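Local atomic coordinates of cytosolic IMP-GMP specific 5'-nucleotidase (Legionella pneumophila subsp. pneumophila, PDB entry 4OHF), a protein that probably removes the 5'-phosphate from selected nucleoside monophosphates such as IMP and GMP in the cytosol, using a magnesium ion held in a HAD-like active site. Residues Ser103-Lys106 against Lys107-Ser111; Thr243-Lys247 against Pro248-Tyr252; Val359-Cys362 against Thr363-Ile366. One frame throughout, in Å; residues are numbered along the deposited sequence.

Interaction 1 of 3, residues Ser103-Lys106 against Lys107-Ser111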
ATOM      1  N   SER B 103     -14.555 -25.287  16.680  1.00 78.59           N
ATOM      2  CA  SER B 103     -13.859 -26.143  15.730  1.00 79.67           C
ATOM      3  C   SER B 103     -13.881 -25.584  14.317  1.00 80.09           C
ATOM      4  O   SER B 103     -12.833 -25.383  13.704  1.00 79.59           O
ATOM      5  CB  SER B 103     -14.487 -27.533  15.723  1.00 80.46           C
ATOM      6  OG  SER B 103     -14.422 -28.109  17.009  1.00 81.60           O
ATOM      7  N   ASP B 104     -15.082 -25.343  13.803  1.00 80.98           N
ATOM      8  CA  ASP B 104     -15.231 -24.820  12.454  1.00 81.97           C
ATOM      9  C   ASP B 104     -14.637 -23.432  12.293  1.00 81.53           C
ATOM     10  O   ASP B 104     -14.268 -23.031  11.189  1.00 81.53           O
ATOM     11  CB  ASP B 104     -16.706 -24.802  12.057  1.00 83.98           C
ATOM     12  CG  ASP B 104     -17.292 -26.196  11.946  1.00 85.68           C
ATOM     13  OD1 ASP B 104     -18.466 -26.310  11.529  1.00 86.50           O
ATOM     14  OD2 ASP B 104     -16.582 -27.174  12.275  1.00 86.88           O
ATOM     15  N   GLN B 105     -14.540 -22.696  13.395  1.00 81.27           N
ATOM     16  CA  GLN B 105     -13.971 -21.357  13.339  1.00 80.81           C
ATOM     17  C   GLN B 105     -12.500 -21.466  12.969  1.00 80.25           C
ATOM     18  O   GLN B 105     -12.012 -20.751  12.087  1.00 78.92           O
ATOM     19  CB  GLN B 105     -14.115 -20.651  14.687  1.00 80.56           C
ATOM     20  CG  GLN B 105     -13.621 -19.217  14.676  1.00 80.21           C
ATOM     21  CD  GLN B 105     -13.728 -18.552  16.032  1.00 81.20           C
ATOM     22  OE1 GLN B 105     -14.832 -18.349  16.558  1.00 80.16           O
ATOM     23  NE2 GLN B 105     -12.578 -18.209  16.613  1.00 80.95           N
ATOM     24  N   LYS B 106     -11.799 -22.373  13.642  1.00 80.54           N
ATOM     25  CA  LYS B 106     -10.384 -22.577  13.368  1.00 81.02           C
ATOM     26  C   LYS B 106     -10.156 -23.109  11.968  1.00 80.48           C
ATOM     27  O   LYS B 106      -9.100 -22.888  11.383  1.00 81.30           O
ATOM     28  CB  LYS B 106      -9.762 -23.515  14.397  1.00 81.13           C
ATOM     29  CG  LYS B 106      -9.167 -22.765  15.584  1.00 83.74           C
ATOM     30  CD  LYS B 106      -8.089 -21.765  15.118  1.00 85.61           C
ATOM     31  CE  LYS B 106      -7.632 -20.841  16.246  1.00 85.84           C
ATOM     32  NZ  LYS B 106      -7.089 -21.603  17.409  1.00 86.27           N
ATOM     33  N   LYS B 107     -11.151 -23.798  11.424  1.00 79.83           N
ATOM     34  CA  LYS B 107     -11.044 -24.325  10.072  1.00 79.88           C
ATOM     35  C   LYS B 107     -11.068 -23.162   9.086  1.00 79.20           C
ATOM     36  O   LYS B 107     -10.221 -23.077   8.191  1.00 79.56           O
ATOM     37  CB  LYS B 107     -12.212 -25.262   9.760  1.00 81.32           C
ATOM     38  CG  LYS B 107     -12.396 -26.404  10.751  1.00 83.28           C
ATOM     39  CD  LYS B 107     -11.177 -27.315  10.818  1.00 83.80           C
ATOM     40  CE  LYS B 107     -11.430 -28.478  11.763  1.00 84.06           C
ATOM     41  NZ  LYS B 107     -12.643 -29.242  11.354  1.00 84.26           N
ATOM     42  N   ILE B 108     -12.035 -22.263   9.273  1.00 77.45           N
ATOM     43  CA  ILE B 108     -12.213 -21.103   8.405  1.00 75.76           C
ATOM     44  C   ILE B 108     -11.135 -20.020   8.467  1.00 75.29           C
ATOM     45  O   ILE B 108     -10.655 -19.565   7.427  1.00 74.89           O
ATOM     46  CB  ILE B 108     -13.571 -20.406   8.670  1.00 75.30           C
ATOM     47  CG1 ILE B 108     -14.716 -21.398   8.473  1.00 76.12           C
ATOM     48  CG2 ILE B 108     -13.746 -19.214   7.724  1.00 73.28           C
ATOM     49  CD1 ILE B 108     -16.105 -20.779   8.630  1.00 76.68           C
ATOM     50  N   TYR B 109     -10.751 -19.601   9.669  1.00 74.72           N
ATOM     51  CA  TYR B 109      -9.765 -18.530   9.787  1.00 74.84           C
ATOM     52  C   TYR B 109      -8.309 -18.938   9.956  1.00 76.80           C
ATOM     53  O   TYR B 109      -7.408 -18.097   9.844  1.00 77.73           O
ATOM     54  CB  TYR B 109     -10.188 -17.563  10.899  1.00 71.35           C
ATOM     55  CG  TYR B 109     -11.540 -16.957  10.617  1.00 67.67           C
ATOM     56  CD1 TYR B 109     -12.702 -17.539  11.114  1.00 66.19           C
ATOM     57  CD2 TYR B 109     -11.666 -15.874   9.754  1.00 66.32           C
ATOM     58  CE1 TYR B 109     -13.953 -17.065  10.749  1.00 65.65           C
ATOM     59  CE2 TYR B 109     -12.912 -15.393   9.382  1.00 66.30           C
ATOM     60  CZ  TYR B 109     -14.052 -15.995   9.879  1.00 65.45           C
ATOM     61  OH  TYR B 109     -15.293 -15.552   9.482  1.00 65.67           O
ATOM     62  N   ARG B 110      -8.076 -20.220  10.218  1.00 78.73           N
ATOM     63  CA  ARG B 110      -6.718 -20.737  10.373  1.00 81.00           C
ATOM     64  C   ARG B 110      -5.888 -19.790  11.245  1.00 80.62           C
ATOM     65  O   ARG B 110      -4.721 -19.510  10.955  1.00 80.18           O
ATOM     66  CB  ARG B 110      -6.061 -20.878   8.995  1.00 83.22           C
ATOM     67  CG  ARG B 110      -5.168 -22.098   8.846  1.00 86.81           C
ATOM     68  CD  ARG B 110      -5.983 -23.348   8.555  1.00 89.73           C
ATOM     69  NE  ARG B 110      -6.696 -23.230   7.285  1.00 92.83           N
ATOM     70  CZ  ARG B 110      -7.374 -24.223   6.712  1.00 94.20           C
ATOM     71  NH1 ARG B 110      -7.436 -25.417   7.295  1.00 93.63           N
ATOM     72  NH2 ARG B 110      -7.985 -24.022   5.550  1.00 94.20           N
ATOM     73  N   SER B 111      -6.518 -19.294  12.305  1.00 79.73           N
ATOM     74  CA  SER B 111      -5.900 -18.368  13.248  1.00 77.32           C
ATOM     75  C   SER B 111      -7.008 -17.870  14.166  1.00 76.99           C
ATOM     76  O   SER B 111      -8.184 -18.181  13.953  1.00 76.98           O
ATOM     77  CB  SER B 111      -5.272 -17.179  12.508  1.00 75.31           C
ATOM     78  OG  SER B 111      -4.637 -16.289  13.411  1.00 71.49           O
TER
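Asp104 O accepts the N-H of Ile108 at 3.0 Å and, weakly, that of Lys107, in the last turns of helix 102-109; Lys107 N also donates to Ser103 O at 3.2 Å, in the carbonyl plane. The next bond, Tyr109 N to Gln105 O, is also 3.0 Å long and almost straight (176°). At the C-terminal end the ladder fades: Arg110 N gives Lys106 O a weak bond, and Arg110 then leaves helical geometry with positive phi, turning the chain into the following loop. Its guanidinium lies with one face over Lys107 O, 3.4 Å above the plane.

Lys107 CG and Ile108 CG1 lean back on Ser103 O and Asp104 O. The Tyr109 ring brings CD1 to 4.0 Å from Gln105 CG, its edge also meeting Gln105 O, while Ile108 CG2 rests over the rim of one ring face. With Gln105 CG anti to the backbone N (chi1 -176°), the extended side chain carries its amide to the same side as this ring, the two planes 77° apart. On the exposed side, Lys106 CE lies 3.6 Å from Ser111 O, and Lys107 NZ stays 4.5 Å from Asp104 OD2, beyond a salt bridge.

The inner side of the helix packs on the five-stranded antiparallel sheet: Gln105 and Tyr109 touch Ile90 of strand 90-95, and Tyr109 OH is hydrogen-bonded to Asp75 and Asn80 on strands 73-75 and 80-84.

Interaction 2 of 3, residues Thr243-Lys247 against Pro248-Tyr252. With PO4 (phosphate ion), chain H.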
ATOM      1  N   THR B 243     -23.364  22.684   7.664  1.00 42.64           N
ATOM      2  CA  THR B 243     -24.166  21.606   7.102  1.00 41.27           C
ATOM      3  C   THR B 243     -23.531  20.874   5.911  1.00 41.86           C
ATOM      4  O   THR B 243     -22.614  21.393   5.269  1.00 40.73           O
ATOM      5  CB  THR B 243     -25.522  22.154   6.713  1.00 40.65           C
ATOM      6  OG1 THR B 243     -25.357  23.146   5.693  1.00 42.43           O
ATOM      7  CG2 THR B 243     -26.168  22.805   7.919  1.00 39.91           C
ATOM      8  N   LEU B 244     -24.043  19.676   5.613  1.00 42.88           N
ATOM      9  CA  LEU B 244     -23.490  18.835   4.554  1.00 42.54           C
ATOM     10  C   LEU B 244     -21.972  18.918   4.755  1.00 43.50           C
ATOM     11  O   LEU B 244     -21.199  19.153   3.822  1.00 43.38           O
ATOM     12  CB  LEU B 244     -23.895  19.348   3.170  1.00 43.30           C
ATOM     13  CG  LEU B 244     -25.270  18.910   2.642  1.00 45.93           C
ATOM     14  CD1 LEU B 244     -25.543  19.586   1.306  1.00 44.75           C
ATOM     15  CD2 LEU B 244     -25.327  17.394   2.482  1.00 43.41           C
ATOM     16  N   ALA B 245     -21.566  18.734   6.006  1.00 41.73           N
ATOM     17  CA  ALA B 245     -20.170  18.817   6.384  1.00 42.03           C
ATOM     18  C   ALA B 245     -19.308  17.836   5.628  1.00 41.41           C
ATOM     19  O   ALA B 245     -18.143  18.099   5.367  1.00 41.42           O
ATOM     20  CB  ALA B 245     -20.022  18.597   7.880  1.00 40.92           C
ATOM     21  N   ASN B 246     -19.891  16.703   5.280  1.00 41.76           N
ATOM     22  CA  ASN B 246     -19.170  15.670   4.557  1.00 42.86           C
ATOM     23  C   ASN B 246     -18.022  15.088   5.405  1.00 42.18           C
ATOM     24  O   ASN B 246     -16.866  15.035   4.977  1.00 42.94           O
ATOM     25  CB  ASN B 246     -18.641  16.229   3.228  1.00 41.76           C
ATOM     26  CG  ASN B 246     -18.283  15.138   2.229  1.00 42.30           C
ATOM     27  OD1 ASN B 246     -17.879  15.432   1.110  1.00 42.21           O
ATOM     28  ND2 ASN B 246     -18.436  13.873   2.626  1.00 43.63           N
ATOM     29  N   LYS B 247     -18.356  14.669   6.618  1.00 40.65           N
ATOM     30  CA  LYS B 247     -17.383  14.041   7.496  1.00 40.19           C
ATOM     31  C   LYS B 247     -17.263  12.595   6.989  1.00 39.49           C
ATOM     32  O   LYS B 247     -18.206  12.049   6.410  1.00 39.93           O
ATOM     33  CB  LYS B 247     -17.898  14.054   8.937  1.00 39.58           C
ATOM     34  CG  LYS B 247     -17.999  15.435   9.553  1.00 41.15           C
ATOM     35  CD  LYS B 247     -18.747  15.406  10.895  1.00 41.42           C
ATOM     36  CE  LYS B 247     -20.225  15.026  10.689  1.00 41.75           C
ATOM     37  NZ  LYS B 247     -21.013  14.987  11.954  1.00 39.61           N
ATOM     38  N   PRO B 248     -16.126  11.941   7.231  1.00 36.26           N
ATOM     39  CA  PRO B 248     -14.945  12.424   7.942  1.00 36.99           C
ATOM     40  C   PRO B 248     -14.064  13.369   7.138  1.00 38.48           C
ATOM     41  O   PRO B 248     -13.246  14.105   7.712  1.00 38.92           O
ATOM     42  CB  PRO B 248     -14.214  11.135   8.285  1.00 36.29           C
ATOM     43  CG  PRO B 248     -14.488  10.300   7.069  1.00 37.13           C
ATOM     44  CD  PRO B 248     -15.967  10.535   6.832  1.00 34.44           C
ATOM     45  N   ARG B 249     -14.217  13.351   5.818  1.00 39.69           N
ATOM     46  CA  ARG B 249     -13.391  14.192   4.958  1.00 39.17           C
ATOM     47  C   ARG B 249     -13.330  15.643   5.394  1.00 39.79           C
ATOM     48  O   ARG B 249     -12.331  16.321   5.140  1.00 42.74           O
ATOM     49  CB  ARG B 249     -13.834  14.081   3.495  1.00 39.99           C
ATOM     50  CG  ARG B 249     -13.317  12.821   2.821  1.00 41.45           C
ATOM     51  CD  ARG B 249     -13.432  12.882   1.309  1.00 44.15           C
ATOM     52  NE  ARG B 249     -14.809  12.767   0.865  1.00 46.93           N
ATOM     53  CZ  ARG B 249     -15.176  12.611  -0.401  1.00 49.59           C
ATOM     54  NH1 ARG B 249     -16.470  12.511  -0.700  1.00 51.21           N
ATOM     55  NH2 ARG B 249     -14.260  12.555  -1.364  1.00 46.51           N
ATOM     56  N   PHE B 250     -14.375  16.135   6.050  1.00 37.48           N
ATOM     57  CA  PHE B 250     -14.342  17.514   6.521  1.00 36.52           C
ATOM     58  C   PHE B 250     -13.107  17.730   7.416  1.00 38.49           C
ATOM     59  O   PHE B 250     -12.471  18.781   7.384  1.00 38.57           O
ATOM     60  CB  PHE B 250     -15.578  17.843   7.349  1.00 33.91           C
ATOM     61  CG  PHE B 250     -15.501  19.185   8.049  1.00 34.93           C
ATOM     62  CD1 PHE B 250     -16.079  20.327   7.479  1.00 34.58           C
ATOM     63  CD2 PHE B 250     -14.833  19.314   9.264  1.00 34.16           C
ATOM     64  CE1 PHE B 250     -15.992  21.573   8.110  1.00 29.78           C
ATOM     65  CE2 PHE B 250     -14.738  20.545   9.897  1.00 34.00           C
ATOM     66  CZ  PHE B 250     -15.322  21.683   9.313  1.00 33.96           C
ATOM     67  N   PHE B 251     -12.793  16.729   8.228  1.00 39.48           N
ATOM     68  CA  PHE B 251     -11.674  16.802   9.148  1.00 39.69           C
ATOM     69  C   PHE B 251     -10.292  16.765   8.499  1.00 41.25           C
ATOM     70  O   PHE B 251      -9.399  17.478   8.928  1.00 40.19           O
ATOM     71  CB  PHE B 251     -11.773  15.665  10.170  1.00 37.68           C
ATOM     72  CG  PHE B 251     -12.991  15.732  11.029  1.00 36.62           C
ATOM     73  CD1 PHE B 251     -14.011  14.796  10.892  1.00 36.27           C
ATOM     74  CD2 PHE B 251     -13.131  16.743  11.971  1.00 35.52           C
ATOM     75  CE1 PHE B 251     -15.155  14.867  11.683  1.00 33.93           C
ATOM     76  CE2 PHE B 251     -14.265  16.826  12.763  1.00 36.20           C
ATOM     77  CZ  PHE B 251     -15.282  15.884  12.620  1.00 35.69           C
ATOM     78  N   TYR B 252     -10.114  15.950   7.465  1.00 42.91           N
ATOM     79  CA  TYR B 252      -8.794  15.838   6.851  1.00 45.28           C
ATOM     80  C   TYR B 252      -8.647  16.276   5.402  1.00 46.11           C
ATOM     81  O   TYR B 252      -7.525  16.465   4.926  1.00 48.64           O
ATOM     82  CB  TYR B 252      -8.281  14.395   6.982  1.00 44.54           C
ATOM     83  CG  TYR B 252      -9.185  13.357   6.355  1.00 41.54           C
ATOM     84  CD1 TYR B 252      -9.974  12.516   7.150  1.00 41.08           C
ATOM     85  CD2 TYR B 252      -9.239  13.199   4.974  1.00 41.00           C
ATOM     86  CE1 TYR B 252     -10.790  11.541   6.582  1.00 39.13           C
ATOM     87  CE2 TYR B 252     -10.056  12.222   4.389  1.00 41.28           C
ATOM     88  CZ  TYR B 252     -10.827  11.398   5.206  1.00 41.35           C
ATOM     89  OH  TYR B 252     -11.634  10.439   4.646  1.00 42.84           O
TER
HETATM   90  P   PO4 H 501     -24.935  14.268  11.523  1.00 42.93           P
HETATM   91  O1  PO4 H 501     -25.804  13.895  10.375  1.00 41.46           O
HETATM   92  O2  PO4 H 501     -24.838  13.140  12.472  1.00 42.08           O
HETATM   93  O3  PO4 H 501     -25.515  15.448  12.220  1.00 38.19           O
HETATM   94  O4  PO4 H 501     -23.574  14.589  11.024  1.00 45.64           O
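Among the backbone contacts, Asn246 O receives the N-H of Phe250 at 2.9 Å, from above the carbonyl plane, tying the loop to the short, weakly bonded helical turn about 249-252. Phe251 N returns to Pro248 O, and the peptide between Lys247 and Pro248 is cis, bending the chain sharply.

Of the polar side chains, the Asn246 amide and Arg249 guanidinium stand nearly perpendicular (85°), OD1 3.7 Å from NH1; Arg249 NH2 forms a salt bridge with Asp253 and NH1 a hydrogen bond with Asn254, both of the second subunit. Lys247 NZ donates to O4 of a phosphate ion, probably from the crystallisation liquor, at 2.8 Å, and also bonds Leu208 O and Tyr300 OH. Thr209, Asn210 and Asp25 hold the same phosphate. The Lys247 side chain comes within about 5 Å of the magnesium ion (nearest atoms), consistent with the motif III lysine of HAD phosphatases.

Apolar contacts form on Lys247, whose CG lies 3.6 Å from Phe251 CE1. Ala245 CB meets Phe250 CD1 at 4.3 Å.

The stretch starts on the last residue of strand 240-243; Phe250 and Phe251 pack on Leu208 of strand 204-208, Pro248 and Phe251 on Leu312 of helix 309-315.

Interaction 3 of 3, residues Val359-Cys362 against Thr363-Ile366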
ATOM      1  N   VAL B 359      -0.658 -27.266  41.861  1.00 53.38           N
ATOM      2  CA  VAL B 359       0.542 -27.207  41.021  1.00 53.71           C
ATOM      3  C   VAL B 359       1.783 -27.561  41.849  1.00 53.36           C
ATOM      4  O   VAL B 359       2.568 -28.440  41.487  1.00 53.16           O
ATOM      5  CB  VAL B 359       0.725 -25.780  40.412  1.00 52.99           C
ATOM      6  CG1 VAL B 359       2.115 -25.627  39.793  1.00 51.12           C
ATOM      7  CG2 VAL B 359      -0.337 -25.543  39.351  1.00 53.98           C
ATOM      8  N   ASP B 360       1.936 -26.870  42.970  1.00 52.95           N
ATOM      9  CA  ASP B 360       3.069 -27.067  43.855  1.00 53.49           C
ATOM     10  C   ASP B 360       3.124 -28.454  44.484  1.00 51.53           C
ATOM     11  O   ASP B 360       4.202 -29.043  44.605  1.00 49.94           O
ATOM     12  CB  ASP B 360       3.072 -25.953  44.909  1.00 57.11           C
ATOM     13  CG  ASP B 360       3.264 -24.555  44.272  1.00 62.07           C
ATOM     14  OD1 ASP B 360       2.906 -23.527  44.911  1.00 64.23           O
ATOM     15  OD2 ASP B 360       3.779 -24.489  43.122  1.00 60.94           O
ATOM     16  N   LEU B 361       1.977 -28.988  44.875  1.00 49.70           N
ATOM     17  CA  LEU B 361       1.978 -30.323  45.448  1.00 49.85           C
ATOM     18  C   LEU B 361       2.440 -31.345  44.405  1.00 49.33           C
ATOM     19  O   LEU B 361       3.226 -32.249  44.713  1.00 49.21           O
ATOM     20  CB  LEU B 361       0.590 -30.696  45.968  1.00 49.92           C
ATOM     21  CG  LEU B 361       0.419 -30.487  47.472  1.00 53.01           C
ATOM     22  CD1 LEU B 361      -0.912 -31.071  47.926  1.00 53.09           C
ATOM     23  CD2 LEU B 361       1.564 -31.162  48.213  1.00 52.73           C
ATOM     24  N   CYS B 362       1.966 -31.192  43.170  1.00 48.14           N
ATOM     25  CA  CYS B 362       2.338 -32.111  42.096  1.00 47.75           C
ATOM     26  C   CYS B 362       3.817 -32.041  41.737  1.00 48.50           C
ATOM     27  O   CYS B 362       4.462 -33.070  41.515  1.00 47.75           O
ATOM     28  CB  CYS B 362       1.493 -31.849  40.853  1.00 45.34           C
ATOM     29  SG  CYS B 362      -0.202 -32.474  40.962  1.00 45.28           S
ATOM     30  N   THR B 363       4.363 -30.834  41.682  1.00 50.47           N
ATOM     31  CA  THR B 363       5.777 -30.690  41.351  1.00 52.77           C
ATOM     32  C   THR B 363       6.639 -31.143  42.535  1.00 52.83           C
ATOM     33  O   THR B 363       7.805 -31.515  42.368  1.00 52.79           O
ATOM     34  CB  THR B 363       6.115 -29.233  40.954  1.00 52.00           C
ATOM     35  OG1 THR B 363       6.201 -28.414  42.123  1.00 54.10           O
ATOM     36  CG2 THR B 363       5.024 -28.686  40.065  1.00 49.62           C
ATOM     37  N   ARG B 364       6.073 -31.106  43.736  1.00 53.06           N
ATOM     38  CA  ARG B 364       6.824 -31.580  44.881  1.00 53.30           C
ATOM     39  C   ARG B 364       6.921 -33.093  44.745  1.00 52.32           C
ATOM     40  O   ARG B 364       8.022 -33.647  44.772  1.00 53.34           O
ATOM     41  CB  ARG B 364       6.144 -31.186  46.194  1.00 54.64           C
ATOM     42  CG  ARG B 364       6.637 -29.832  46.716  1.00 58.46           C
ATOM     43  CD  ARG B 364       5.852 -29.334  47.932  1.00 62.53           C
ATOM     44  NE  ARG B 364       6.199 -30.048  49.159  1.00 65.60           N
ATOM     45  CZ  ARG B 364       5.600 -29.855  50.334  1.00 67.23           C
ATOM     46  NH1 ARG B 364       4.615 -28.966  50.446  1.00 64.21           N
ATOM     47  NH2 ARG B 364       5.996 -30.549  51.402  1.00 68.54           N
ATOM     48  N   SER B 365       5.784 -33.760  44.556  1.00 49.37           N
ATOM     49  CA  SER B 365       5.783 -35.216  44.411  1.00 48.36           C
ATOM     50  C   SER B 365       6.728 -35.691  43.305  1.00 47.90           C
ATOM     51  O   SER B 365       7.284 -36.785  43.378  1.00 45.82           O
ATOM     52  CB  SER B 365       4.371 -35.733  44.118  1.00 48.04           C
ATOM     53  OG  SER B 365       4.077 -35.657  42.736  1.00 49.21           O
ATOM     54  N   ILE B 366       6.903 -34.866  42.278  1.00 48.38           N
ATOM     55  CA  ILE B 366       7.784 -35.213  41.172  1.00 48.67           C
ATOM     56  C   ILE B 366       9.221 -34.810  41.490  1.00 50.18           C
ATOM     57  O   ILE B 366      10.152 -35.586  41.283  1.00 49.49           O
ATOM     58  CB  ILE B 366       7.300 -34.534  39.882  1.00 48.86           C
ATOM     59  CG1 ILE B 366       5.900 -35.070  39.536  1.00 48.01           C
ATOM     60  CG2 ILE B 366       8.290 -34.774  38.752  1.00 47.14           C
ATOM     61  CD1 ILE B 366       5.190 -34.334  38.407  1.00 43.58           C
TER
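The Arg364 guanidinium is the flat group of this contact, and Leu361 approaches it obliquely, with CD2 4.4 Å from NH1. The two side chains lie one turn apart near the end of helix 338-367, the first arm of a helical hairpin whose second arm is helix 374-399. Leu361 also packs on Glu376 and Ile377 of that second arm and on Tyr373 in the connecting turn; Tyr373 OH is a weak hydrogen-bond partner of Arg364 NH2.

The first carbons of Arg364 pass Asp360 O, CG at 3.3 Å, before the chain turns outward. Regular helical bonding runs from the carbonyls of Asp360, Leu361 and Cys362 to the amides four residues on, and the link from Ser365 N to Leu361 O is close to straight (172°). Two hydroxyls add a second grip to this ladder. Thr363 OG1 turns back to Asp360 O at 3.2 Å, a carbonyl that already takes the Arg364 N-H at 2.9 Å, and both donors come from the same face of the carbonyl plane. Folding the hydroxyl back in this way gives it an acceptor within its own helix, so that Asp360 O accepts two hydrogen bonds.

Val359, Cys362, Thr363 and Ile366 pack on the third subunit, where they meet Ser441, Met443 and Tyr201, so this part of the hairpin also takes part in the assembly.

The second hydroxyl repeats the pattern. Ser365 holds OG between its backbone N and carbonyl carbon (chi1 84°), a torsion that points it back along the helix, and Ser365 OG donates to Cys362 O at 2.9 Å, with Ile366 N reaching the same oxygen at 3.1 Å.

How the interactions relate
From the N terminus the three contacts follow one another in series, with no nesting or crossing; each joins adjacent segments and so closes no long loop. Interaction 1 ends the short helix beside the five-stranded antiparallel sheet. Interaction 2 comes much later, where the chain leaves strand 240-243 of the mixed sheet and passes the magnesium site into helix 249-252; its centre is about 39 Å from that of interaction 1. Interaction 3 lies far out on the helical hairpin, about 64 Å from interaction 2 between centres and on the opposite side of the chain's centre. Interactions 2 and 3 both adjoin other subunits, whereas interaction 1 touches none.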